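Local coordinates for putative type VI secretion protein (Escherichia coli, PDB 6SKI) that probably hydrolyses membrane phospholipids as a toxic effector that the type VI secretion system delivers on its VgrG spike, at residues R33-D44 and K117-I128. Residues are numbered along the deposited sequence; the frame is centred on the assembly and turned at random.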
ATOM      1  N   ARG A  33       9.808  25.767  24.061  1.00 59.25           N
ATOM      2  CA  ARG A  33       8.567  25.513  23.346  1.00 59.25           C
ATOM      3  C   ARG A  33       8.167  24.055  23.497  1.00 59.25           C
ATOM      4  O   ARG A  33       9.007  23.181  23.706  1.00 59.25           O
ATOM      5  CB  ARG A  33       8.737  25.811  21.861  1.00 59.25           C
ATOM      6  CG  ARG A  33       8.356  27.192  21.401  1.00 59.25           C
ATOM      7  CD  ARG A  33       8.669  27.293  19.923  1.00 59.25           C
ATOM      8  NE  ARG A  33      10.099  27.139  19.682  1.00 59.25           N
ATOM      9  CZ  ARG A  33      10.638  26.887  18.495  1.00 59.25           C
ATOM     10  NH1 ARG A  33       9.868  26.752  17.429  1.00 59.25           N
ATOM     11  NH2 ARG A  33      11.952  26.768  18.377  1.00 59.25           N
ATOM     12  N   GLY A  34       6.871  23.791  23.391  1.00 54.99           N
ATOM     13  CA  GLY A  34       6.368  22.446  23.197  1.00 54.99           C
ATOM     14  C   GLY A  34       5.803  22.324  21.790  1.00 54.99           C
ATOM     15  O   GLY A  34       4.770  22.916  21.477  1.00 54.99           O
ATOM     16  N   VAL A  35       6.498  21.559  20.953  1.00 52.63           N
ATOM     17  CA  VAL A  35       6.127  21.421  19.549  1.00 52.63           C
ATOM     18  C   VAL A  35       5.446  20.076  19.337  1.00 52.63           C
ATOM     19  O   VAL A  35       5.925  19.041  19.812  1.00 52.63           O
ATOM     20  CB  VAL A  35       7.342  21.607  18.621  1.00 52.63           C
ATOM     21  CG1 VAL A  35       8.129  22.830  19.045  1.00 52.63           C
ATOM     22  CG2 VAL A  35       8.241  20.390  18.610  1.00 52.63           C
ATOM     23  N   THR A  36       4.280  20.105  18.701  1.00 50.29           N
ATOM     24  CA  THR A  36       3.607  18.880  18.285  1.00 50.29           C
ATOM     25  C   THR A  36       4.215  18.404  16.977  1.00 50.29           C
ATOM     26  O   THR A  36       4.012  19.022  15.929  1.00 50.29           O
ATOM     27  CB  THR A  36       2.110  19.120  18.132  1.00 50.29           C
ATOM     28  OG1 THR A  36       1.656  19.985  19.178  1.00 50.29           O
ATOM     29  CG2 THR A  36       1.356  17.809  18.201  1.00 50.29           C
ATOM     30  N   LEU A  37       4.955  17.308  17.023  1.00 46.97           N
ATOM     31  CA  LEU A  37       5.605  16.766  15.841  1.00 46.97           C
ATOM     32  C   LEU A  37       4.762  15.628  15.289  1.00 46.97           C
ATOM     33  O   LEU A  37       4.508  14.642  15.986  1.00 46.97           O
ATOM     34  CB  LEU A  37       7.018  16.286  16.162  1.00 46.97           C
ATOM     35  CG  LEU A  37       7.816  15.736  14.985  1.00 46.97           C
ATOM     36  CD1 LEU A  37       7.995  16.788  13.917  1.00 46.97           C
ATOM     37  CD2 LEU A  37       9.154  15.260  15.476  1.00 46.97           C
ATOM     38  N   THR A  38       4.332  15.769  14.042  1.00 44.07           N
ATOM     39  CA  THR A  38       3.563  14.746  13.355  1.00 44.07           C
ATOM     40  C   THR A  38       4.452  14.062  12.331  1.00 44.07           C
ATOM     41  O   THR A  38       5.087  14.730  11.511  1.00 44.07           O
ATOM     42  CB  THR A  38       2.340  15.346  12.667  1.00 44.07           C
ATOM     43  OG1 THR A  38       1.815  16.407  13.470  1.00 44.07           O
ATOM     44  CG2 THR A  38       1.279  14.291  12.474  1.00 44.07           C
ATOM     45  N   ILE A  39       4.499  12.737  12.381  1.00 43.08           N
ATOM     46  CA  ILE A  39       5.260  11.948  11.426  1.00 43.08           C
ATOM     47  C   ILE A  39       4.275  11.338  10.445  1.00 43.08           C
ATOM     48  O   ILE A  39       3.408  10.545  10.833  1.00 43.08           O
ATOM     49  CB  ILE A  39       6.103  10.869  12.119  1.00 43.08           C
ATOM     50  CG1 ILE A  39       6.834  11.465  13.322  1.00 43.08           C
ATOM     51  CG2 ILE A  39       7.084  10.260  11.139  1.00 43.08           C
ATOM     52  CD1 ILE A  39       7.726  10.489  14.041  1.00 43.08           C
ATOM     53  N   GLY A  40       4.401  11.714   9.180  1.00 42.27           N
ATOM     54  CA  GLY A  40       3.544  11.172   8.151  1.00 42.27           C
ATOM     55  C   GLY A  40       4.057   9.840   7.667  1.00 42.27           C
ATOM     56  O   GLY A  40       5.118   9.766   7.044  1.00 42.27           O
ATOM     57  N   ILE A  41       3.315   8.778   7.951  1.00 41.24           N
ATOM     58  CA  ILE A  41       3.709   7.424   7.593  1.00 41.24           C
ATOM     59  C   ILE A  41       2.965   7.061   6.321  1.00 41.24           C
ATOM     60  O   ILE A  41       1.731   7.101   6.282  1.00 41.24           O
ATOM     61  CB  ILE A  41       3.408   6.426   8.719  1.00 41.24           C
ATOM     62  CG1 ILE A  41       3.691   7.062  10.075  1.00 41.24           C
ATOM     63  CG2 ILE A  41       4.262   5.195   8.564  1.00 41.24           C
ATOM     64  CD1 ILE A  41       5.154   7.152  10.398  1.00 41.24           C
ATOM     65  N   PHE A  42       3.714   6.720   5.279  1.00 40.72           N
ATOM     66  CA  PHE A  42       3.155   6.496   3.953  1.00 40.72           C
ATOM     67  C   PHE A  42       3.521   5.087   3.521  1.00 40.72           C
ATOM     68  O   PHE A  42       4.655   4.836   3.103  1.00 40.72           O
ATOM     69  CB  PHE A  42       3.676   7.535   2.964  1.00 40.72           C
ATOM     70  CG  PHE A  42       3.142   8.912   3.206  1.00 40.72           C
ATOM     71  CD1 PHE A  42       3.882   9.838   3.909  1.00 40.72           C
ATOM     72  CD2 PHE A  42       1.906   9.287   2.719  1.00 40.72           C
ATOM     73  CE1 PHE A  42       3.396  11.098   4.136  1.00 40.72           C
ATOM     74  CE2 PHE A  42       1.420  10.551   2.941  1.00 40.72           C
ATOM     75  CZ  PHE A  42       2.164  11.454   3.651  1.00 40.72           C
ATOM     76  N   PHE A  43       2.559   4.178   3.615  1.00 42.05           N
ATOM     77  CA  PHE A  43       2.740   2.779   3.257  1.00 42.05           C
ATOM     78  C   PHE A  43       2.223   2.607   1.839  1.00 42.05           C
ATOM     79  O   PHE A  43       1.016   2.677   1.602  1.00 42.05           O
ATOM     80  CB  PHE A  43       1.974   1.861   4.201  1.00 42.05           C
ATOM     81  CG  PHE A  43       2.548   1.748   5.572  1.00 42.05           C
ATOM     82  CD1 PHE A  43       3.565   0.857   5.840  1.00 42.05           C
ATOM     83  CD2 PHE A  43       2.020   2.482   6.609  1.00 42.05           C
ATOM     84  CE1 PHE A  43       4.068   0.734   7.107  1.00 42.05           C
ATOM     85  CE2 PHE A  43       2.518   2.360   7.875  1.00 42.05           C
ATOM     86  CZ  PHE A  43       3.543   1.486   8.125  1.00 42.05           C
ATOM     87  N   ASP A  44       3.118   2.366   0.899  1.00 46.93           N
ATOM     88  CA  ASP A  44       2.677   2.261  -0.478  1.00 46.93           C
ATOM     89  C   ASP A  44       2.282   0.827  -0.805  1.00 46.93           C
ATOM     90  O   ASP A  44       2.588  -0.116  -0.075  1.00 46.93           O
ATOM     91  CB  ASP A  44       3.777   2.740  -1.421  1.00 46.93           C
ATOM     92  CG  ASP A  44       3.233   3.286  -2.717  1.00 46.93           C
ATOM     93  OD1 ASP A  44       2.037   3.074  -2.999  1.00 46.93           O
ATOM     94  OD2 ASP A  44       4.001   3.929  -3.457  1.00 46.93           O
ATOM     95  N   LYS A 117      10.981  30.533  14.958  1.00 65.35           N
ATOM     96  CA  LYS A 117      11.116  30.954  16.346  1.00 65.35           C
ATOM     97  C   LYS A 117       9.843  30.724  17.149  1.00 65.35           C
ATOM     98  O   LYS A 117       9.902  30.655  18.380  1.00 65.35           O
ATOM     99  CB  LYS A 117      11.498  32.433  16.401  1.00 65.35           C
ATOM    100  CG  LYS A 117      12.990  32.701  16.296  1.00 65.35           C
ATOM    101  CD  LYS A 117      13.315  34.186  16.120  1.00 65.35           C
ATOM    102  CE  LYS A 117      12.431  35.133  16.939  1.00 65.35           C
ATOM    103  NZ  LYS A 117      12.143  34.695  18.340  1.00 65.35           N
ATOM    104  N   ASP A 118       8.697  30.597  16.481  1.00 63.56           N
ATOM    105  CA  ASP A 118       7.408  30.505  17.151  1.00 63.56           C
ATOM    106  C   ASP A 118       6.654  29.232  16.796  1.00 63.56           C
ATOM    107  O   ASP A 118       5.523  29.045  17.260  1.00 63.56           O
ATOM    108  CB  ASP A 118       6.556  31.726  16.800  1.00 63.56           C
ATOM    109  CG  ASP A 118       6.491  32.735  17.922  1.00 63.56           C
ATOM    110  OD1 ASP A 118       5.595  33.602  17.891  1.00 63.56           O
ATOM    111  OD2 ASP A 118       7.338  32.661  18.837  1.00 63.56           O
ATOM    112  N   GLN A 119       7.245  28.352  15.993  1.00 58.05           N
ATOM    113  CA  GLN A 119       6.520  27.203  15.467  1.00 58.05           C
ATOM    114  C   GLN A 119       6.324  26.154  16.554  1.00 58.05           C
ATOM    115  O   GLN A 119       7.297  25.632  17.108  1.00 58.05           O
ATOM    116  CB  GLN A 119       7.268  26.614  14.277  1.00 58.05           C
ATOM    117  CG  GLN A 119       6.486  25.563  13.529  1.00 58.05           C
ATOM    118  CD  GLN A 119       7.163  25.141  12.251  1.00 58.05           C
ATOM    119  OE1 GLN A 119       7.949  25.890  11.676  1.00 58.05           O
ATOM    120  NE2 GLN A 119       6.866  23.934  11.796  1.00 58.05           N
ATOM    121  N   THR A 120       5.065  25.838  16.852  1.00 55.24           N
ATOM    122  CA  THR A 120       4.714  24.852  17.865  1.00 55.24           C
ATOM    123  C   THR A 120       4.092  23.596  17.271  1.00 55.24           C
ATOM    124  O   THR A 120       3.592  22.752  18.019  1.00 55.24           O
ATOM    125  CB  THR A 120       3.766  25.465  18.897  1.00 55.24           C
ATOM    126  OG1 THR A 120       2.889  26.394  18.251  1.00 55.24           O
ATOM    127  CG2 THR A 120       4.552  26.184  19.978  1.00 55.24           C
ATOM    128  N   SER A 121       4.096  23.458  15.949  1.00 51.79           N
ATOM    129  CA  SER A 121       3.646  22.237  15.300  1.00 51.79           C
ATOM    130  C   SER A 121       4.486  22.023  14.055  1.00 51.79           C
ATOM    131  O   SER A 121       4.675  22.943  13.259  1.00 51.79           O
ATOM    132  CB  SER A 121       2.161  22.294  14.930  1.00 51.79           C
ATOM    133  OG  SER A 121       1.409  22.982  15.911  1.00 51.79           O
ATOM    134  N   ALA A 122       4.977  20.799  13.889  1.00 47.53           N
ATOM    135  CA  ALA A 122       5.857  20.465  12.784  1.00 47.53           C
ATOM    136  C   ALA A 122       5.411  19.149  12.173  1.00 47.53           C
ATOM    137  O   ALA A 122       4.746  18.336  12.816  1.00 47.53           O
ATOM    138  CB  ALA A 122       7.317  20.368  13.231  1.00 47.53           C
ATOM    139  N   GLN A 123       5.786  18.950  10.915  1.00 44.94           N
ATOM    140  CA  GLN A 123       5.458  17.736  10.187  1.00 44.94           C
ATOM    141  C   GLN A 123       6.705  17.195   9.514  1.00 44.94           C
ATOM    142  O   GLN A 123       7.449  17.945   8.877  1.00 44.94           O
ATOM    143  CB  GLN A 123       4.376  17.987   9.141  1.00 44.94           C
ATOM    144  CG  GLN A 123       2.970  17.838   9.654  1.00 44.94           C
ATOM    145  CD  GLN A 123       1.949  18.068   8.574  1.00 44.94           C
ATOM    146  OE1 GLN A 123       2.294  18.254   7.411  1.00 44.94           O
ATOM    147  NE2 GLN A 123       0.679  18.049   8.949  1.00 44.94           N
ATOM    148  N   ILE A 124       6.927  15.894   9.658  1.00 43.99           N
ATOM    149  CA  ILE A 124       7.948  15.172   8.921  1.00 43.99           C
ATOM    150  C   ILE A 124       7.272  13.955   8.314  1.00 43.99           C
ATOM    151  O   ILE A 124       6.221  13.507   8.777  1.00 43.99           O
ATOM    152  CB  ILE A 124       9.142  14.763   9.807  1.00 43.99           C
ATOM    153  CG1 ILE A 124       8.717  13.711  10.826  1.00 43.99           C
ATOM    154  CG2 ILE A 124       9.720  15.972  10.511  1.00 43.99           C
ATOM    155  CD1 ILE A 124       9.836  13.244  11.709  1.00 43.99           C
ATOM    156  N   LYS A 125       7.871  13.425   7.255  1.00 42.19           N
ATOM    157  CA  LYS A 125       7.198  12.403   6.473  1.00 42.19           C
ATOM    158  C   LYS A 125       8.136  11.245   6.185  1.00 42.19           C
ATOM    159  O   LYS A 125       9.360  11.391   6.184  1.00 42.19           O
ATOM    160  CB  LYS A 125       6.627  12.972   5.169  1.00 42.19           C
ATOM    161  CG  LYS A 125       7.618  13.644   4.251  1.00 42.19           C
ATOM    162  CD  LYS A 125       6.871  14.513   3.261  1.00 42.19           C
ATOM    163  CE  LYS A 125       7.749  14.962   2.121  1.00 42.19           C
ATOM    164  NZ  LYS A 125       7.141  16.130   1.431  1.00 42.19           N
ATOM    165  N   THR A 126       7.530  10.089   5.954  1.00 45.08           N
ATOM    166  CA  THR A 126       8.235   8.835   5.775  1.00 45.08           C
ATOM    167  C   THR A 126       7.536   8.031   4.692  1.00 45.08           C
ATOM    168  O   THR A 126       6.308   8.011   4.617  1.00 45.08           O
ATOM    169  CB  THR A 126       8.260   8.035   7.076  1.00 45.08           C
ATOM    170  OG1 THR A 126       8.661   8.883   8.159  1.00 45.08           O
ATOM    171  CG2 THR A 126       9.211   6.907   6.960  1.00 45.08           C
ATOM    172  N   TYR A 127       8.323   7.362   3.857  1.00 44.91           N
ATOM    173  CA  TYR A 127       7.792   6.577   2.752  1.00 44.91           C
ATOM    174  C   TYR A 127       8.262   5.138   2.886  1.00 44.91           C
ATOM    175  O   TYR A 127       9.468   4.875   2.926  1.00 44.91           O
ATOM    176  CB  TYR A 127       8.223   7.157   1.407  1.00 44.91           C
ATOM    177  CG  TYR A 127       7.682   6.395   0.225  1.00 44.91           C
ATOM    178  CD1 TYR A 127       6.411   6.650  -0.266  1.00 44.91           C
ATOM    179  CD2 TYR A 127       8.442   5.422  -0.404  1.00 44.91           C
ATOM    180  CE1 TYR A 127       5.912   5.956  -1.344  1.00 44.91           C
ATOM    181  CE2 TYR A 127       7.951   4.722  -1.480  1.00 44.91           C
ATOM    182  CZ  TYR A 127       6.688   4.993  -1.947  1.00 44.91           C
ATOM    183  OH  TYR A 127       6.199   4.295  -3.025  1.00 44.91           O
ATOM    184  N   ILE A 128       7.311   4.214   2.952  1.00 45.18           N
ATOM    185  CA  ILE A 128       7.587   2.784   2.961  1.00 45.18           C
ATOM    186  C   ILE A 128       7.038   2.191   1.673  1.00 45.18           C
ATOM    187  O   ILE A 128       5.904   2.481   1.281  1.00 45.18           O
ATOM    188  CB  ILE A 128       6.971   2.100   4.198  1.00 45.18           C
ATOM    189  CG1 ILE A 128       7.487   2.752   5.480  1.00 45.18           C
ATOM    190  CG2 ILE A 128       7.298   0.628   4.210  1.00 45.18           C
ATOM    191  CD1 ILE A 128       6.527   3.740   6.092  1.00 45.18           C
TER
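Ile39 and Ile124 run alongside each other from neighbouring parallel strands, their side chains directed to the same face. Ile124 sets CG1 between its backbone N and carbonyl carbon (chi1 68°), which brings CG1 to 3.8 Å from Ile39 CG2 and turns its CG2 branch toward Leu37 CD1, 3.9 Å away. Farther along this face, Ile128 CD1 sits over the Phe43 ring as a CH-pi contact, 4.2 Å from the centroid, and also meets Ile41 CG2. Helix 156-178 packs against this side through Leu172, Ile168 and Ala164. On the other face Phe42 turns the edge of its ring to Lys125 CB, 3.9 Å from CE1, while Phe194 meets it nearly parallel and Tyr109 edge-to-face. Main-chain bonds alternate from Thr36 N to Asp44 N; most are nearly straight (Gly40 N to Ile124 O, 171°), but Phe42 N to Thr126 O is weak. Just before strand 121-128 begins, the bent Arg33 side chain brings NH1 to 2.8 Å from Gln119 O (135°), with Lys117 O over one guanidinium face. In this mostly parallel sheet, consistent with the family's alpha/beta-hydrolase fold, backbone polarity is spent between strands and the largely apolar face buries against helix 156-178, while Phe42 packs on helix 101-108 opposite.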